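Local coordinates for protein macrophage migration inhibitory factor (Plasmodium berghei, PDB 2WKB) that is a Plasmodium member of the macrophage migration inhibitory factor family, a small alpha/beta protein that assembles as a trimer, at residues I9-D14 with N86-K91; D25-I30 with V60-I65; K79-L84 with V90-V95. All blocks are in the same frame, centred on the assembly; numbering follows the deposited sequence. Where two conformers were deposited one is given.

Contact 1: residues I9-D14 with N86-K91; sequences ISIPDD and NHLSVK
I9 packs its side chain against L88 and V90, near the C-terminal end of helix 73-88. At its CB the branches part. With CG1 beside the backbone N (chi1 -65°), CG2 lies anti to that N, 4.1 Å from CG of L88, and also faces the L88 carbonyl oxygen. The other branch runs on through CG1 in an extended chain, which carries the terminal methyl further along the loop. There I9 CD1 comes 3.7 Å from CB of V90, the two side chains meeting at about a right angle, and passes 3.8 Å from the backbone O of L88. Two residues on, I11 turns CG1 into the position between its own N and carbonyl carbon (chi1 53°), and its CD1 touches CD1 of L88 at 4.0 Å. L88 is thus met by both isoleucines. Y42 OH hydrogen-bonds to both I9 O and I11 N, tying down the loop backbone. The contact packs the loop leading into helix 13-31 against the end of helix 73-88, with C58 of strand 58-63 touching I9, L88 and V90. No hydrogen bond or charge pair links the two segments, so they are joined by apolar van der Waals packing.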
ATOM      1  N   ILE E   9      14.281  -5.468  -4.907  1.00 13.93           N
ATOM      2  CA  ILE E   9      15.742  -5.233  -4.883  1.00 14.95           C
ATOM      3  C   ILE E   9      16.192  -4.773  -3.520  1.00 15.85           C
ATOM      4  O   ILE E   9      15.724  -3.797  -2.994  1.00 13.14           O
ATOM      5  CB  ILE E   9      16.190  -4.283  -6.000  1.00 15.38           C
ATOM      6  CG1 ILE E   9      15.923  -4.962  -7.346  1.00 13.93           C
ATOM      7  CG2 ILE E   9      17.705  -3.889  -5.759  1.00 16.31           C
ATOM      8  CD1 ILE E   9      16.188  -4.047  -8.491  1.00 16.05           C
ATOM      9  N   SER E  10      17.173  -5.487  -2.944  1.00 13.40           N
ATOM     10  CA  SER E  10      17.645  -5.221  -1.560  1.00 15.30           C
ATOM     11  C   SER E  10      18.801  -4.204  -1.506  1.00 15.74           C
ATOM     12  O   SER E  10      19.901  -4.438  -2.098  1.00 15.59           O
ATOM     13  CB  SER E  10      18.184  -6.585  -0.990  1.00 16.21           C
ATOM     14  OG  SER E  10      18.662  -6.377   0.370  1.00 17.09           O
ATOM     15  N   ILE E  11      18.598  -3.069  -0.834  1.00 14.28           N
ATOM     16  CA  ILE E  11      19.672  -2.064  -0.727  1.00 15.92           C
ATOM     17  C   ILE E  11      19.728  -1.555   0.725  1.00 15.62           C
ATOM     18  O   ILE E  11      18.721  -1.548   1.449  1.00 17.37           O
ATOM     19  CB  ILE E  11      19.506  -0.837  -1.629  1.00 15.02           C
ATOM     20  CG1 ILE E  11      18.116  -0.252  -1.374  1.00 14.77           C
ATOM     21  CG2 ILE E  11      19.771  -1.211  -3.107  1.00 18.73           C
ATOM     22  CD1 ILE E  11      17.876   1.023  -2.234  1.00 12.62           C
ATOM     23  N   PRO E  12      20.909  -1.083   1.135  1.00 16.37           N
ATOM     24  CA  PRO E  12      20.990  -0.618   2.498  1.00 17.30           C
ATOM     25  C   PRO E  12      20.240   0.686   2.709  1.00 17.61           C
ATOM     26  O   PRO E  12      19.993   1.436   1.744  1.00 15.77           O
ATOM     27  CB  PRO E  12      22.508  -0.357   2.730  1.00 18.29           C
ATOM     28  CG  PRO E  12      23.231  -0.819   1.475  1.00 19.37           C
ATOM     29  CD  PRO E  12      22.193  -1.050   0.387  1.00 19.18           C
ATOM     30  N   ASP E  13      19.951   0.979   3.969  1.00 17.50           N
ATOM     31  CA  ASP E  13      19.285   2.243   4.344  1.00 18.40           C
ATOM     32  C   ASP E  13      19.910   3.490   3.755  1.00 19.20           C
ATOM     33  O   ASP E  13      19.183   4.347   3.235  1.00 15.62           O
ATOM     34  CB  ASP E  13      19.211   2.413   5.877  1.00 19.34           C
ATOM     35  CG  ASP E  13      18.377   1.325   6.548  1.00 21.30           C
ATOM     36  OD1 ASP E  13      17.557   0.674   5.867  1.00 18.57           O
ATOM     37  OD2 ASP E  13      18.484   1.121   7.773  1.00 22.92           O
ATOM     38  N   ASP E  14      21.244   3.664   3.887  1.00 19.25           N
ATOM     39  CA  ASP E  14      21.828   4.876   3.306  1.00 20.24           C
ATOM     40  C   ASP E  14      21.621   5.015   1.822  1.00 19.90           C
ATOM     41  O   ASP E  14      21.363   6.138   1.341  1.00 17.79           O
ATOM     42  CB  ASP E  14      23.352   5.102   3.595  1.00 21.98           C
ATOM     43  CG  ASP E  14      23.659   5.356   5.076  1.00 30.34           C
ATOM     44  OD1 ASP E  14      22.748   5.679   5.873  1.00 31.29           O
ATOM     45  OD2 ASP E  14      24.865   5.201   5.437  1.00 37.33           O
ATOM     46  N   ASN E  86      20.489   3.360 -12.604  1.00 27.11           N
ATOM     47  CA  ASN E  86      21.791   3.735 -12.044  1.00 31.51           C
ATOM     48  C   ASN E  86      22.015   3.142 -10.652  1.00 31.50           C
ATOM     49  O   ASN E  86      22.940   2.310 -10.457  1.00 34.19           O
ATOM     50  CB  ASN E  86      22.020   5.283 -12.113  1.00 31.42           C
ATOM     51  CG  ASN E  86      23.372   5.730 -11.475  1.00 38.91           C
ATOM     52  OD1 ASN E  86      24.373   5.014 -11.570  1.00 41.22           O
ATOM     53  ND2 ASN E  86      23.386   6.917 -10.827  1.00 40.81           N
ATOM     54  N   HIS E  87      21.182   3.494  -9.683  1.00 30.07           N
ATOM     55  CA  HIS E  87      21.410   3.089  -8.300  1.00 30.50           C
ATOM     56  C   HIS E  87      21.115   1.609  -7.979  1.00 30.12           C
ATOM     57  O   HIS E  87      21.763   1.006  -7.096  1.00 29.22           O
ATOM     58  CB  HIS E  87      20.619   3.989  -7.328  1.00 30.81           C
ATOM     59  CG  HIS E  87      21.154   5.383  -7.228  1.00 36.48           C
ATOM     60  ND1 HIS E  87      22.343   5.678  -6.592  1.00 41.91           N
ATOM     61  CD2 HIS E  87      20.688   6.559  -7.720  1.00 39.54           C
ATOM     62  CE1 HIS E  87      22.583   6.978  -6.694  1.00 43.98           C
ATOM     63  NE2 HIS E  87      21.591   7.536  -7.369  1.00 40.15           N
ATOM     64  N   LEU E  88      20.109   1.029  -8.644  1.00 28.13           N
ATOM     65  CA  LEU E  88      19.647  -0.314  -8.270  1.00 27.09           C
ATOM     66  C   LEU E  88      19.987  -1.380  -9.260  1.00 25.81           C
ATOM     67  O   LEU E  88      19.665  -2.561  -9.025  1.00 26.30           O
ATOM     68  CB  LEU E  88      18.146  -0.344  -8.029  1.00 26.85           C
ATOM     69  CG  LEU E  88      17.656   0.143  -6.642  1.00 29.18           C
ATOM     70  CD1 LEU E  88      18.141   1.511  -6.220  1.00 32.92           C
ATOM     71  CD2 LEU E  88      16.145   0.136  -6.706  1.00 31.15           C
ATOM     72  N   SER E  89      20.615  -0.950 -10.344  1.00 26.17           N
ATOM     73  CA  SER E  89      20.927  -1.726 -11.550  1.00 28.71           C
ATOM     74  C   SER E  89      19.759  -2.539 -12.057  1.00 28.79           C
ATOM     75  O   SER E  89      19.951  -3.654 -12.540  1.00 29.91           O
ATOM     76  CB  SER E  89      22.133  -2.653 -11.352  1.00 29.76           C
ATOM     77  OG  SER E  89      23.087  -2.060 -10.490  1.00 32.72           O
ATOM     78  N   VAL E  90      18.530  -2.040 -11.882  1.00 26.61           N
ATOM     79  CA  VAL E  90      17.375  -2.741 -12.452  1.00 24.33           C
ATOM     80  C   VAL E  90      17.372  -2.454 -13.985  1.00 25.70           C
ATOM     81  O   VAL E  90      17.795  -1.370 -14.423  1.00 25.70           O
ATOM     82  CB  VAL E  90      16.108  -2.228 -11.765  1.00 25.20           C
ATOM     83  CG1 VAL E  90      15.994  -0.727 -11.990  1.00 21.38           C
ATOM     84  CG2 VAL E  90      14.830  -2.941 -12.267  1.00 22.59           C
ATOM     85  N   LYS E  91      16.940  -3.430 -14.779  1.00 25.21           N
ATOM     86  CA  LYS E  91      16.672  -3.238 -16.212  1.00 27.77           C
ATOM     87  C   LYS E  91      15.504  -2.235 -16.383  1.00 26.03           C
ATOM     88  O   LYS E  91      14.458  -2.400 -15.726  1.00 24.53           O
ATOM     89  CB  LYS E  91      16.159  -4.540 -16.814  1.00 27.39           C
ATOM     90  CG  LYS E  91      17.187  -5.658 -16.968  1.00 34.44           C
ATOM     91  CD  LYS E  91      16.429  -6.939 -17.343  1.00 37.05           C
ATOM     92  CE  LYS E  91      17.208  -8.194 -16.923  1.00 41.79           C
ATOM     93  NZ  LYS E  91      18.410  -8.362 -17.738  1.00 43.50           N
TER

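Contact 2: residues D25-I30 with V60-I65; sequences DAISNI and VRLTSI
The methyl at the end of I27 joins helix 13-31 to the sheet. I27 and L62 reach toward each other tip to tip, CD1 of I27 standing 3.8 Å from CD2 of L62. I65 comes in across I27 at about a right angle and touches it with both branches: its CD1 is 4.1 Å from I27 CD1, and its CG2 is 4.2 Å from I27 CG2. S64, just past the strand, has a left-handed helical backbone conformation (phi 65°), and beyond it I65 points toward the helix as L62 does. This tight patch is small, since the nearest CA atoms, those of I27 and I65, remain 9.1 Å apart and the gap is bridged by side-chain ends. The outer side of the helix differs in kind: D25 and N29 are exposed there, and S28 OG is hydrogen-bonded to K33 O. R61, facing away from I27 on the strand, is salt-bridged to E4; S64, in the loop beyond, is buried and its OG bonds to R100 of the second subunit. L76 of helix 73-88, together with V35 and I38, packs on I27, while I97 and F99 of strand 95-100 pack on L62, placing the contact between the helical layer and the sheet.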
ATOM      1  N   ASP E  25      14.367  15.239  -5.697  1.00 15.12           N
ATOM      2  CA  ASP E  25      15.029  16.326  -6.439  1.00 15.87           C
ATOM      3  C   ASP E  25      14.463  16.329  -7.883  1.00 15.92           C
ATOM      4  O   ASP E  25      14.124  17.406  -8.466  1.00 14.70           O
ATOM      5  CB  ASP E  25      16.554  16.115  -6.558  1.00 15.44           C
ATOM      6  CG  ASP E  25      17.297  16.353  -5.266  1.00 21.55           C
ATOM      7  OD1 ASP E  25      16.740  17.087  -4.381  1.00 20.99           O
ATOM      8  OD2 ASP E  25      18.435  15.750  -5.163  1.00 21.95           O
ATOM      9  N   ALA E  26      14.354  15.149  -8.465  1.00 14.19           N
ATOM     10  CA  ALA E  26      13.804  15.066  -9.838  1.00 14.86           C
ATOM     11  C   ALA E  26      12.382  15.574  -9.915  1.00 13.96           C
ATOM     12  O   ALA E  26      12.045  16.264 -10.875  1.00 16.81           O
ATOM     13  CB  ALA E  26      13.883  13.581 -10.419  1.00 14.34           C
ATOM     14  N   ILE E  27      11.538  15.202  -8.954  1.00 12.83           N
ATOM     15  CA  ILE E  27      10.119  15.653  -8.930  1.00 14.67           C
ATOM     16  C   ILE E  27      10.115  17.216  -8.799  1.00 16.66           C
ATOM     17  O   ILE E  27       9.435  17.966  -9.563  1.00 16.98           O
ATOM     18  CB  ILE E  27       9.379  15.029  -7.745  1.00 13.96           C
ATOM     19  CG1 ILE E  27       9.195  13.493  -7.946  1.00 14.73           C
ATOM     20  CG2 ILE E  27       7.939  15.683  -7.570  1.00 15.64           C
ATOM     21  CD1 ILE E  27       8.648  12.767  -6.709  1.00 17.44           C
ATOM     22  N   SER E  28      10.844  17.711  -7.798  1.00 16.74           N
ATOM     23  CA  SER E  28      10.872  19.168  -7.568  1.00 19.42           C
ATOM     24  C   SER E  28      11.425  19.859  -8.792  1.00 20.68           C
ATOM     25  O   SER E  28      10.895  20.903  -9.197  1.00 21.80           O
ATOM     26  CB  SER E  28      11.838  19.448  -6.369  1.00 18.43           C
ATOM     27  OG  SER E  28      11.922  20.864  -6.153  1.00 21.63           O
ATOM     28  N   ASN E  29      12.492  19.313  -9.367  0.50 20.89           N
ATOM     29  CA  ASN E  29      13.133  19.936 -10.515  0.50 22.31           C
ATOM     30  C   ASN E  29      12.140  20.045 -11.675  0.50 23.97           C
ATOM     31  O   ASN E  29      11.836  21.173 -12.121  0.50 23.39           O
ATOM     32  CB  ASN E  29      14.399  19.187 -10.934  0.50 22.52           C
ATOM     33  CG  ASN E  29      15.630  19.594 -10.117  0.50 24.04           C
ATOM     34  OD1 ASN E  29      15.770  20.749  -9.708  0.50 27.76           O
ATOM     35  ND2 ASN E  29      16.540  18.654  -9.915  0.50 22.02           N
ATOM     36  N   ILE E  30      11.603  18.888 -12.112  1.00 24.34           N
ATOM     37  CA  ILE E  30      10.642  18.802 -13.218  1.00 27.29           C
ATOM     38  C   ILE E  30       9.411  19.681 -12.986  1.00 28.92           C
ATOM     39  O   ILE E  30       8.977  20.390 -13.916  1.00 29.53           O
ATOM     40  CB  ILE E  30      10.376  17.279 -13.597  1.00 27.20           C
ATOM     41  CG1 ILE E  30      11.670  16.745 -14.224  1.00 28.60           C
ATOM     42  CG2 ILE E  30       9.315  17.165 -14.633  1.00 29.52           C
ATOM     43  CD1 ILE E  30      11.897  15.265 -14.256  1.00 30.10           C
ATOM     44  N   VAL E  60       7.192   2.074  -9.194  1.00 15.09           N
ATOM     45  CA  VAL E  60       7.174   3.366  -8.499  1.00 13.64           C
ATOM     46  C   VAL E  60       5.754   3.958  -8.617  1.00 15.06           C
ATOM     47  O   VAL E  60       5.212   4.025  -9.721  1.00 15.19           O
ATOM     48  CB  VAL E  60       8.177   4.331  -9.059  1.00 15.17           C
ATOM     49  CG1 VAL E  60       8.189   5.699  -8.255  1.00 14.12           C
ATOM     50  CG2 VAL E  60       9.656   3.741  -8.977  1.00 18.16           C
ATOM     51  N   ARG E  61       5.121   4.273  -7.503  1.00 14.56           N
ATOM     52  CA  ARG E  61       3.766   4.790  -7.568  1.00 15.57           C
ATOM     53  C   ARG E  61       3.776   6.232  -6.991  1.00 17.06           C
ATOM     54  O   ARG E  61       4.266   6.424  -5.869  1.00 16.28           O
ATOM     55  CB  ARG E  61       2.855   3.915  -6.758  1.00 15.75           C
ATOM     56  CG  ARG E  61       1.318   4.378  -6.881  1.00 20.80           C
ATOM     57  CD  ARG E  61       0.387   3.237  -6.364  1.00 27.78           C
ATOM     58  NE  ARG E  61       0.747   2.751  -5.035  1.00 28.45           N
ATOM     59  CZ  ARG E  61       0.478   1.529  -4.580  1.00 34.36           C
ATOM     60  NH1 ARG E  61       0.854   1.197  -3.358  1.00 35.06           N
ATOM     61  NH2 ARG E  61      -0.186   0.650  -5.342  1.00 32.91           N
ATOM     62  N   LEU E  62       3.278   7.217  -7.744  1.00 15.17           N
ATOM     63  CA  LEU E  62       3.268   8.555  -7.300  1.00 15.23           C
ATOM     64  C   LEU E  62       1.790   8.930  -7.198  1.00 18.55           C
ATOM     65  O   LEU E  62       0.989   8.721  -8.165  1.00 17.24           O
ATOM     66  CB  LEU E  62       3.977   9.465  -8.283  1.00 15.03           C
ATOM     67  CG  LEU E  62       5.468   9.085  -8.392  1.00 17.66           C
ATOM     68  CD1 LEU E  62       5.687   8.164  -9.625  1.00 16.68           C
ATOM     69  CD2 LEU E  62       6.187  10.458  -8.523  1.00 21.59           C
ATOM     70  N   THR E  63       1.456   9.432  -6.013  1.00 18.31           N
ATOM     71  CA  THR E  63       0.054   9.638  -5.636  1.00 20.74           C
ATOM     72  C   THR E  63      -0.132  11.064  -5.205  1.00 21.62           C
ATOM     73  O   THR E  63       0.583  11.546  -4.333  1.00 21.17           O
ATOM     74  CB  THR E  63      -0.387   8.667  -4.528  1.00 19.91           C
ATOM     75  OG1 THR E  63      -0.326   7.341  -5.025  1.00 18.97           O
ATOM     76  CG2 THR E  63      -1.882   8.923  -4.175  1.00 25.60           C
ATOM     77  N   SER E  64      -1.026  11.793  -5.894  1.00 23.31           N
ATOM     78  CA  SER E  64      -1.516  13.039  -5.346  1.00 24.76           C
ATOM     79  C   SER E  64      -0.413  14.074  -5.219  1.00 24.34           C
ATOM     80  O   SER E  64      -0.347  14.830  -4.253  1.00 24.98           O
ATOM     81  CB  SER E  64      -2.142  12.798  -3.978  1.00 25.57           C
ATOM     82  OG  SER E  64      -3.410  12.117  -4.122  1.00 31.02           O
ATOM     83  N   ILE E  65       0.476  14.071  -6.174  1.00 23.22           N
ATOM     84  CA  ILE E  65       1.466  15.091  -6.195  1.00 24.50           C
ATOM     85  C   ILE E  65       0.970  16.186  -7.153  1.00 24.07           C
ATOM     86  O   ILE E  65       0.911  16.022  -8.379  1.00 24.82           O
ATOM     87  CB  ILE E  65       2.859  14.551  -6.614  1.00 24.44           C
ATOM     88  CG1 ILE E  65       3.389  13.576  -5.532  1.00 23.00           C
ATOM     89  CG2 ILE E  65       3.833  15.711  -6.824  1.00 22.89           C
ATOM     90  CD1 ILE E  65       4.654  12.840  -5.947  1.00 26.00           C
TER

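Contact 3: residues K79-L84 with V90-V95; sequences KITKIL and VKPRRV
The flat carbonyl group of L84 has V90 CG1 over one face, 3.6 Å from its O and close above its carbon. The same V90 methyl also lies 4.0 Å from CB of L84. The pyrrolidine ring of P92 is met at CB by T81 CG2 at 3.8 Å, the two side chains crossing at about a right angle. With T81 OG1 beside the backbone N (chi1 -61°), CG2 lies anti to that N and reaches P92, while OG1 is hydrogen-bonded to A77 O one turn back. V95 fits into the angle between two helix residues: its CG1 is 3.8 Å from T81 OG1, a van der Waals approach, and 4.1 Å from CD1 of L84. The loop coils briefly into a 3-10 turn, V95 N bonding to P92 O at 3.0 Å, which is consistent with P92 and V95 both meeting the helix. The contact therefore closes the helix-to-strand half of the beta-alpha-beta crossover formed by strand 58-63, helix 73-88 and strand 95-100. C58 and V60 of strand 58-63 lie against L84, and I97 lies against T81, while G111 and G115 of the third subunit pack on T81 and P92.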
ATOM      1  N   LYS E  79      13.120  10.321 -16.022  1.00 17.02           N
ATOM      2  CA  LYS E  79      14.176  10.611 -15.041  1.00 16.00           C
ATOM      3  C   LYS E  79      14.254   9.584 -13.923  1.00 15.30           C
ATOM      4  O   LYS E  79      15.372   9.166 -13.471  1.00 16.10           O
ATOM      5  CB  LYS E  79      14.021  11.977 -14.410  1.00 16.55           C
ATOM      6  CG  LYS E  79      15.160  12.220 -13.397  1.00 21.20           C
ATOM      7  CD  LYS E  79      16.559  12.432 -14.155  1.00 29.42           C
ATOM      8  CE  LYS E  79      17.730  12.945 -13.219  1.00 29.36           C
ATOM      9  NZ  LYS E  79      18.975  13.023 -14.068  1.00 35.53           N
ATOM     10  N   ILE E  80      13.100   9.188 -13.415  1.00 13.74           N
ATOM     11  CA  ILE E  80      13.076   8.151 -12.368  1.00 14.04           C
ATOM     12  C   ILE E  80      13.670   6.815 -12.879  1.00 14.86           C
ATOM     13  O   ILE E  80      14.408   6.112 -12.130  1.00 13.49           O
ATOM     14  CB  ILE E  80      11.623   8.000 -11.815  1.00 12.78           C
ATOM     15  CG1 ILE E  80      11.266   9.275 -11.026  1.00 14.33           C
ATOM     16  CG2 ILE E  80      11.473   6.702 -10.885  1.00 14.68           C
ATOM     17  CD1 ILE E  80       9.748   9.329 -10.613  1.00 18.28           C
ATOM     18  N   THR E  81      13.312   6.444 -14.097  1.00 13.87           N
ATOM     19  CA  THR E  81      13.845   5.181 -14.667  1.00 16.23           C
ATOM     20  C   THR E  81      15.398   5.267 -14.652  1.00 15.72           C
ATOM     21  O   THR E  81      16.091   4.264 -14.245  1.00 15.90           O
ATOM     22  CB  THR E  81      13.316   4.930 -16.069  1.00 13.71           C
ATOM     23  OG1 THR E  81      11.891   4.817 -16.007  1.00 17.14           O
ATOM     24  CG2 THR E  81      13.862   3.614 -16.694  1.00 17.61           C
ATOM     25  N   LYS E  82      15.933   6.383 -15.080  1.00 17.02           N
ATOM     26  CA  LYS E  82      17.409   6.584 -15.085  1.00 19.66           C
ATOM     27  C   LYS E  82      18.066   6.523 -13.718  1.00 21.24           C
ATOM     28  O   LYS E  82      19.071   5.787 -13.520  1.00 19.56           O
ATOM     29  CB  LYS E  82      17.813   7.901 -15.755  1.00 21.45           C
ATOM     30  CG  LYS E  82      17.271   8.073 -17.116  1.00 26.18           C
ATOM     31  CD  LYS E  82      17.940   7.263 -18.178  1.00 36.00           C
ATOM     32  CE  LYS E  82      17.820   8.050 -19.517  1.00 40.93           C
ATOM     33  NZ  LYS E  82      16.582   7.709 -20.336  1.00 35.86           N
ATOM     34  N   ILE E  83      17.473   7.210 -12.742  1.00 18.72           N
ATOM     35  CA  ILE E  83      17.918   7.100 -11.371  1.00 18.76           C
ATOM     36  C   ILE E  83      17.897   5.637 -10.851  1.00 17.59           C
ATOM     37  O   ILE E  83      18.878   5.137 -10.215  1.00 18.74           O
ATOM     38  CB  ILE E  83      17.054   7.974 -10.425  1.00 19.15           C
ATOM     39  CG1 ILE E  83      17.294   9.471 -10.715  1.00 17.52           C
ATOM     40  CG2 ILE E  83      17.316   7.609  -8.926  1.00 20.07           C
ATOM     41  CD1 ILE E  83      16.206  10.423 -10.064  1.00 15.83           C
ATOM     42  N   LEU E  84      16.820   4.911 -11.085  1.00 16.77           N
ATOM     43  CA  LEU E  84      16.807   3.542 -10.531  1.00 16.41           C
ATOM     44  C   LEU E  84      17.753   2.570 -11.288  1.00 20.37           C
ATOM     45  O   LEU E  84      18.369   1.674 -10.674  1.00 20.51           O
ATOM     46  CB  LEU E  84      15.392   2.956 -10.611  1.00 16.81           C
ATOM     47  CG  LEU E  84      14.382   3.737  -9.813  1.00 14.97           C
ATOM     48  CD1 LEU E  84      12.990   3.155 -10.143  1.00 18.77           C
ATOM     49  CD2 LEU E  84      14.657   3.612  -8.316  1.00 17.01           C
ATOM     50  N   VAL E  90      18.530  -2.040 -11.882  1.00 26.61           N
ATOM     51  CA  VAL E  90      17.375  -2.741 -12.452  1.00 24.33           C
ATOM     52  C   VAL E  90      17.372  -2.454 -13.985  1.00 25.70           C
ATOM     53  O   VAL E  90      17.795  -1.370 -14.423  1.00 25.70           O
ATOM     54  CB  VAL E  90      16.108  -2.228 -11.765  1.00 25.20           C
ATOM     55  CG1 VAL E  90      15.994  -0.727 -11.990  1.00 21.38           C
ATOM     56  CG2 VAL E  90      14.830  -2.941 -12.267  1.00 22.59           C
ATOM     57  N   LYS E  91      16.940  -3.430 -14.779  1.00 25.21           N
ATOM     58  CA  LYS E  91      16.672  -3.238 -16.212  1.00 27.77           C
ATOM     59  C   LYS E  91      15.504  -2.235 -16.383  1.00 26.03           C
ATOM     60  O   LYS E  91      14.458  -2.400 -15.726  1.00 24.53           O
ATOM     61  CB  LYS E  91      16.159  -4.540 -16.814  1.00 27.39           C
ATOM     62  CG  LYS E  91      17.187  -5.658 -16.968  1.00 34.44           C
ATOM     63  CD  LYS E  91      16.429  -6.939 -17.343  1.00 37.05           C
ATOM     64  CE  LYS E  91      17.208  -8.194 -16.923  1.00 41.79           C
ATOM     65  NZ  LYS E  91      18.410  -8.362 -17.738  1.00 43.50           N
ATOM     66  N   PRO E  92      15.670  -1.222 -17.250  1.00 27.65           N
ATOM     67  CA  PRO E  92      14.502  -0.340 -17.525  1.00 25.72           C
ATOM     68  C   PRO E  92      13.207  -1.076 -17.858  1.00 25.56           C
ATOM     69  O   PRO E  92      12.099  -0.666 -17.425  1.00 24.21           O
ATOM     70  CB  PRO E  92      14.996   0.560 -18.708  1.00 27.17           C
ATOM     71  CG  PRO E  92      16.436   0.684 -18.495  1.00 28.31           C
ATOM     72  CD  PRO E  92      16.910  -0.671 -17.825  1.00 26.53           C
ATOM     73  N   ARG E  93      13.266  -2.169 -18.614  1.00 22.09           N
ATOM     74  CA  ARG E  93      12.080  -2.920 -18.822  1.00 20.51           C
ATOM     75  C   ARG E  93      11.426  -3.587 -17.599  1.00 20.29           C
ATOM     76  O   ARG E  93      10.275  -4.028 -17.693  1.00 20.86           O
ATOM     77  CB  ARG E  93      12.213  -3.940 -19.952  1.00 23.33           C
ATOM     78  CG  ARG E  93      13.151  -5.153 -19.524  1.00 27.06           C
ATOM     79  CD  ARG E  93      13.267  -6.292 -20.657  1.00 34.64           C
ATOM     80  NE  ARG E  93      11.986  -6.690 -21.297  1.00 36.82           N
ATOM     81  CZ  ARG E  93      11.808  -6.753 -22.624  1.00 37.37           C
ATOM     82  NH1 ARG E  93      12.819  -6.392 -23.444  1.00 32.35           N
ATOM     83  NH2 ARG E  93      10.618  -7.105 -23.140  1.00 35.16           N
ATOM     84  N   ARG E  94      12.125  -3.601 -16.467  1.00 20.27           N
ATOM     85  CA  ARG E  94      11.473  -4.075 -15.205  1.00 17.86           C
ATOM     86  C   ARG E  94      11.420  -2.898 -14.212  1.00 18.48           C
ATOM     87  O   ARG E  94      11.530  -3.067 -12.981  1.00 16.92           O
ATOM     88  CB  ARG E  94      12.251  -5.244 -14.659  1.00 19.13           C
ATOM     89  CG  ARG E  94      12.021  -6.521 -15.509  1.00 16.88           C
ATOM     90  CD  ARG E  94      12.623  -7.840 -14.928  1.00 19.43           C
ATOM     91  NE  ARG E  94      12.029  -8.273 -13.689  1.00 16.20           N
ATOM     92  CZ  ARG E  94      10.930  -9.020 -13.600  1.00 16.45           C
ATOM     93  NH1 ARG E  94      10.288  -9.379 -14.720  1.00 20.51           N
ATOM     94  NH2 ARG E  94      10.459  -9.392 -12.427  1.00 17.08           N
ATOM     95  N   VAL E  95      11.223  -1.714 -14.793  1.00 18.23           N
ATOM     96  CA  VAL E  95      10.776  -0.498 -14.074  1.00 17.15           C
ATOM     97  C   VAL E  95       9.393  -0.152 -14.585  1.00 18.25           C
ATOM     98  O   VAL E  95       9.146  -0.088 -15.823  1.00 17.28           O
ATOM     99  CB  VAL E  95      11.688   0.689 -14.309  1.00 17.25           C
ATOM    100  CG1 VAL E  95      11.186   1.982 -13.587  1.00 16.45           C
ATOM    101  CG2 VAL E  95      13.107   0.323 -13.798  1.00 16.66           C
TER

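In the fold
Contacts 2 and 3 are buried, whereas contact 1 is only partly so, although contact 3 lies about as far from the chain centre; contact 2 is the most central. Contacts 1 and 2 both draw on helix 13-31, the first from the loop leading into its start and the second from its later turns, without touching. Contacts 1 and 3 share V90, which serves the I9 loop and the end of helix 73-88 alike. Contacts 2 and 3 meet directly, A26 and I30 packing on K79 and V60 on L84, so helix-helix and helix-sheet packing merge. Across-segment chemistry is mainly aliphatic throughout; backbone carbonyls of L88 and L84 enter contacts 1 and 3, but contact 2 is made by methyl groups.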